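Anopheles Plasmodium-responsive Leucine-rich repeat protein 1B (Anopheles gambiae, PDB 4XGO) probably acts in mosquito responses to Plasmodium through protein-protein interactions, including with LRIM1; this chain is its leucine-rich repeat domain. Local coordinates at residues A[305-310]-A[332-337]. Numbering follows the deposited sequence.
Sequences WDCNSL and DYHLEH
Cys307 makes the shortest approach to 332-337, its SG standing 3.5 Å from His334 NE2. This sulfur lies 4.3 Å from the centre of the His334 imidazole and 47° off the ring normal, an oblique sulfur-aromatic contact. CB of Cys307 points toward 332-337, and chi1 of -70° sets SG beside the backbone N, where it reaches the imidazole. The same sulfur forms a disulfide with Cys341. The imidazole is fixed at both nitrogens: ND1 donates to Leu335 O over 3.0 Å from above the carbonyl plane, while NE2 is hydrogen-bonded to Glu343. Further along the helix, Leu310 CD2 meets Glu336 CB at 4.2 Å, both side chains also touching Cys341, and Leu310 CD1 lies 4.0 Å above the Trp305 indole plane, offset toward its rim.

Position after the last repeat strand, 297-299, and disulfides Cys307-Cys341 and Cys329-Cys340 are consistent with a cysteine-rich C-terminal cap of the leucine-rich repeat solenoid. Strand 339-342 runs parallel to 305-306 and antiparallel to 334-336; Asp306 is the N-cap of the helix, OD2 accepting from Ser309 N.

Burial separates the two sides: Trp305, Cys307 and Leu310 are buried, whereas Tyr333, His334 and Glu336 are partly exposed. Tyr333 CE2 meets Trp305 O at 3.7 Å, obliquely to the ring. The Glu336 carboxylate forms a salt bridge with Arg311, which also hydrogen-bonds Asn308 OD1.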
ATOM      1  N   TRP A 305      16.233  35.672 -16.797  1.00 15.14           N
ATOM      2  CA  TRP A 305      15.805  36.451 -17.969  1.00 15.51           C
ATOM      3  C   TRP A 305      16.501  37.787 -18.138  1.00 16.81           C
ATOM      4  O   TRP A 305      16.662  38.550 -17.185  1.00 17.28           O
ATOM      5  CB  TRP A 305      14.294  36.771 -17.911  1.00 15.08           C
ATOM      6  CG  TRP A 305      13.458  35.582 -18.008  1.00 14.42           C
ATOM      7  CD1 TRP A 305      12.690  35.024 -17.020  1.00 14.17           C
ATOM      8  CD2 TRP A 305      13.314  34.743 -19.150  1.00 14.42           C
ATOM      9  NE1 TRP A 305      12.071  33.896 -17.490  1.00 13.71           N
ATOM     10  CE2 TRP A 305      12.438  33.697 -18.793  1.00 14.00           C
ATOM     11  CE3 TRP A 305      13.836  34.774 -20.445  1.00 14.98           C
ATOM     12  CZ2 TRP A 305      12.097  32.674 -19.678  1.00 14.16           C
ATOM     13  CZ3 TRP A 305      13.489  33.756 -21.324  1.00 15.12           C
ATOM     14  CH2 TRP A 305      12.613  32.747 -20.951  1.00 14.63           C
ATOM     15  N   ASP A 306      16.855  38.073 -19.382  1.00 17.97           N
ATOM     16  CA  ASP A 306      17.169  39.428 -19.829  1.00 20.67           C
ATOM     17  C   ASP A 306      15.830  40.159 -20.041  1.00 20.97           C
ATOM     18  O   ASP A 306      14.913  39.627 -20.680  1.00 20.43           O
ATOM     19  CB  ASP A 306      17.978  39.308 -21.119  1.00 22.88           C
ATOM     20  CG  ASP A 306      18.138  40.597 -21.839  1.00 25.81           C
ATOM     21  OD1 ASP A 306      19.049  41.365 -21.454  1.00 30.48           O
ATOM     22  OD2 ASP A 306      17.402  40.808 -22.822  1.00 28.14           O
ATOM     23  N   CYS A 307      15.687  41.349 -19.460  1.00 22.11           N
ATOM     24  CA  CYS A 307      14.396  42.055 -19.501  1.00 23.54           C
ATOM     25  C   CYS A 307      13.937  42.350 -20.927  1.00 23.98           C
ATOM     26  O   CYS A 307      12.769  42.204 -21.238  1.00 24.11           O
ATOM     27  CB  CYS A 307      14.448  43.361 -18.693  1.00 24.21           C
ATOM     28  SG  CYS A 307      14.554  43.135 -16.907  1.00 25.50           S
ATOM     29  N   ASN A 308      14.856  42.764 -21.788  1.00 26.53           N
ATOM     30  CA  ASN A 308      14.491  43.092 -23.172  1.00 28.23           C
ATOM     31  C   ASN A 308      13.921  41.871 -23.909  1.00 27.01           C
ATOM     32  O   ASN A 308      12.918  41.970 -24.609  1.00 28.01           O
ATOM     33  CB  ASN A 308      15.690  43.687 -23.917  1.00 30.17           C
ATOM     34  CG  ASN A 308      16.015  45.099 -23.454  1.00 32.37           C
ATOM     35  OD1 ASN A 308      15.116  45.856 -23.069  1.00 36.35           O
ATOM     36  ND2 ASN A 308      17.300  45.457 -23.466  1.00 33.61           N
ATOM     37  N   SER A 309      14.527  40.710 -23.698  1.00 25.42           N
ATOM     38  CA  SER A 309      14.029  39.477 -24.313  1.00 24.51           C
ATOM     39  C   SER A 309      12.673  39.074 -23.747  1.00 24.26           C
ATOM     40  O   SER A 309      11.750  38.708 -24.481  1.00 25.00           O
ATOM     41  CB  SER A 309      15.022  38.337 -24.073  1.00 23.67           C
ATOM     42  OG  SER A 309      14.668  37.195 -24.832  1.00 22.54           O
ATOM     43  N   LEU A 310      12.564  39.104 -22.425  1.00 24.07           N
ATOM     44  CA  LEU A 310      11.308  38.797 -21.757  1.00 24.74           C
ATOM     45  C   LEU A 310      10.192  39.745 -22.202  1.00 26.83           C
ATOM     46  O   LEU A 310       9.084  39.301 -22.512  1.00 27.27           O
ATOM     47  CB  LEU A 310      11.504  38.897 -20.243  1.00 24.23           C
ATOM     48  CG  LEU A 310      10.350  38.495 -19.336  1.00 23.89           C
ATOM     49  CD1 LEU A 310      10.005  37.031 -19.539  1.00 23.83           C
ATOM     50  CD2 LEU A 310      10.750  38.753 -17.897  1.00 24.11           C
ATOM     51  N   ASP A 332      19.804  42.510  -8.286  1.00 23.62           N
ATOM     52  CA  ASP A 332      19.883  43.136  -9.620  1.00 23.77           C
ATOM     53  C   ASP A 332      18.819  42.671 -10.622  1.00 22.79           C
ATOM     54  O   ASP A 332      18.836  43.115 -11.777  1.00 23.31           O
ATOM     55  CB  ASP A 332      21.283  43.027 -10.228  1.00 25.51           C
ATOM     56  CG  ASP A 332      22.329  43.733  -9.390  1.00 27.19           C
ATOM     57  OD1 ASP A 332      22.012  44.786  -8.791  1.00 28.49           O
ATOM     58  OD2 ASP A 332      23.470  43.245  -9.342  1.00 30.15           O
ATOM     59  N   TYR A 333      17.922  41.796 -10.177  1.00 21.68           N
ATOM     60  CA  TYR A 333      16.750  41.390 -10.952  1.00 21.43           C
ATOM     61  C   TYR A 333      15.518  42.021 -10.320  1.00 21.89           C
ATOM     62  O   TYR A 333      15.482  42.269  -9.111  1.00 22.33           O
ATOM     63  CB  TYR A 333      16.594  39.874 -10.984  1.00 21.05           C
ATOM     64  CG  TYR A 333      17.592  39.167 -11.888  1.00 21.06           C
ATOM     65  CD1 TYR A 333      18.952  39.144 -11.570  1.00 22.19           C
ATOM     66  CD2 TYR A 333      17.178  38.508 -13.041  1.00 20.99           C
ATOM     67  CE1 TYR A 333      19.870  38.505 -12.389  1.00 22.54           C
ATOM     68  CE2 TYR A 333      18.088  37.875 -13.872  1.00 20.92           C
ATOM     69  CZ  TYR A 333      19.427  37.864 -13.535  1.00 22.28           C
ATOM     70  OH  TYR A 333      20.346  37.235 -14.355  1.00 24.21           O
ATOM     71  N   HIS A 334      14.525  42.291 -11.152  1.00 21.53           N
ATOM     72  CA  HIS A 334      13.276  42.868 -10.704  1.00 22.12           C
ATOM     73  C   HIS A 334      12.131  42.229 -11.460  1.00 20.39           C
ATOM     74  O   HIS A 334      12.314  41.673 -12.541  1.00 18.44           O
ATOM     75  CB  HIS A 334      13.270  44.385 -10.932  1.00 23.86           C
ATOM     76  CG  HIS A 334      13.136  44.787 -12.373  1.00 26.11           C
ATOM     77  ND1 HIS A 334      11.913  44.908 -13.004  1.00 28.12           N
ATOM     78  CD2 HIS A 334      14.068  45.096 -13.307  1.00 27.56           C
ATOM     79  CE1 HIS A 334      12.097  45.278 -14.259  1.00 28.40           C
ATOM     80  NE2 HIS A 334      13.394  45.402 -14.469  1.00 28.27           N
ATOM     81  N   LEU A 335      10.944  42.322 -10.888  1.00 19.93           N
ATOM     82  CA  LEU A 335       9.778  41.712 -11.509  1.00 20.00           C
ATOM     83  C   LEU A 335       9.278  42.541 -12.685  1.00 20.87           C
ATOM     84  O   LEU A 335       9.176  43.766 -12.607  1.00 21.58           O
ATOM     85  CB  LEU A 335       8.653  41.521 -10.503  1.00 19.85           C
ATOM     86  CG  LEU A 335       8.922  40.564  -9.352  1.00 20.28           C
ATOM     87  CD1 LEU A 335       7.963  40.807  -8.200  1.00 21.13           C
ATOM     88  CD2 LEU A 335       8.814  39.121  -9.818  1.00 19.47           C
ATOM     89  N   GLU A 336       8.983  41.838 -13.767  1.00 21.00           N
ATOM     90  CA  GLU A 336       8.427  42.380 -14.978  1.00 22.79           C
ATOM     91  C   GLU A 336       7.254  41.469 -15.349  1.00 22.17           C
ATOM     92  O   GLU A 336       7.455  40.308 -15.659  1.00 20.12           O
ATOM     93  CB  GLU A 336       9.507  42.346 -16.046  1.00 25.35           C
ATOM     94  CG  GLU A 336       9.048  42.792 -17.413  1.00 28.13           C
ATOM     95  CD  GLU A 336       8.969  44.285 -17.515  1.00 30.60           C
ATOM     96  OE1 GLU A 336      10.028  44.950 -17.468  1.00 32.00           O
ATOM     97  OE2 GLU A 336       7.835  44.776 -17.666  1.00 35.12           O
ATOM     98  N   HIS A 337       6.022  41.985 -15.286  1.00 23.37           N
ATOM     99  CA  HIS A 337       4.823  41.140 -15.387  1.00 24.38           C
ATOM    100  C   HIS A 337       4.921  39.864 -14.550  1.00 21.74           C
ATOM    101  O   HIS A 337       4.581  38.762 -15.005  1.00 21.15           O
ATOM    102  CB  HIS A 337       4.498  40.812 -16.846  1.00 27.81           C
ATOM    103  CG  HIS A 337       4.110  42.013 -17.654  1.00 31.67           C
ATOM    104  ND1 HIS A 337       4.988  42.656 -18.499  1.00 35.69           N
ATOM    105  CD2 HIS A 337       2.947  42.700 -17.728  1.00 35.50           C
ATOM    106  CE1 HIS A 337       4.380  43.685 -19.066  1.00 37.00           C
ATOM    107  NE2 HIS A 337       3.139  43.734 -18.614  1.00 37.40           N
TER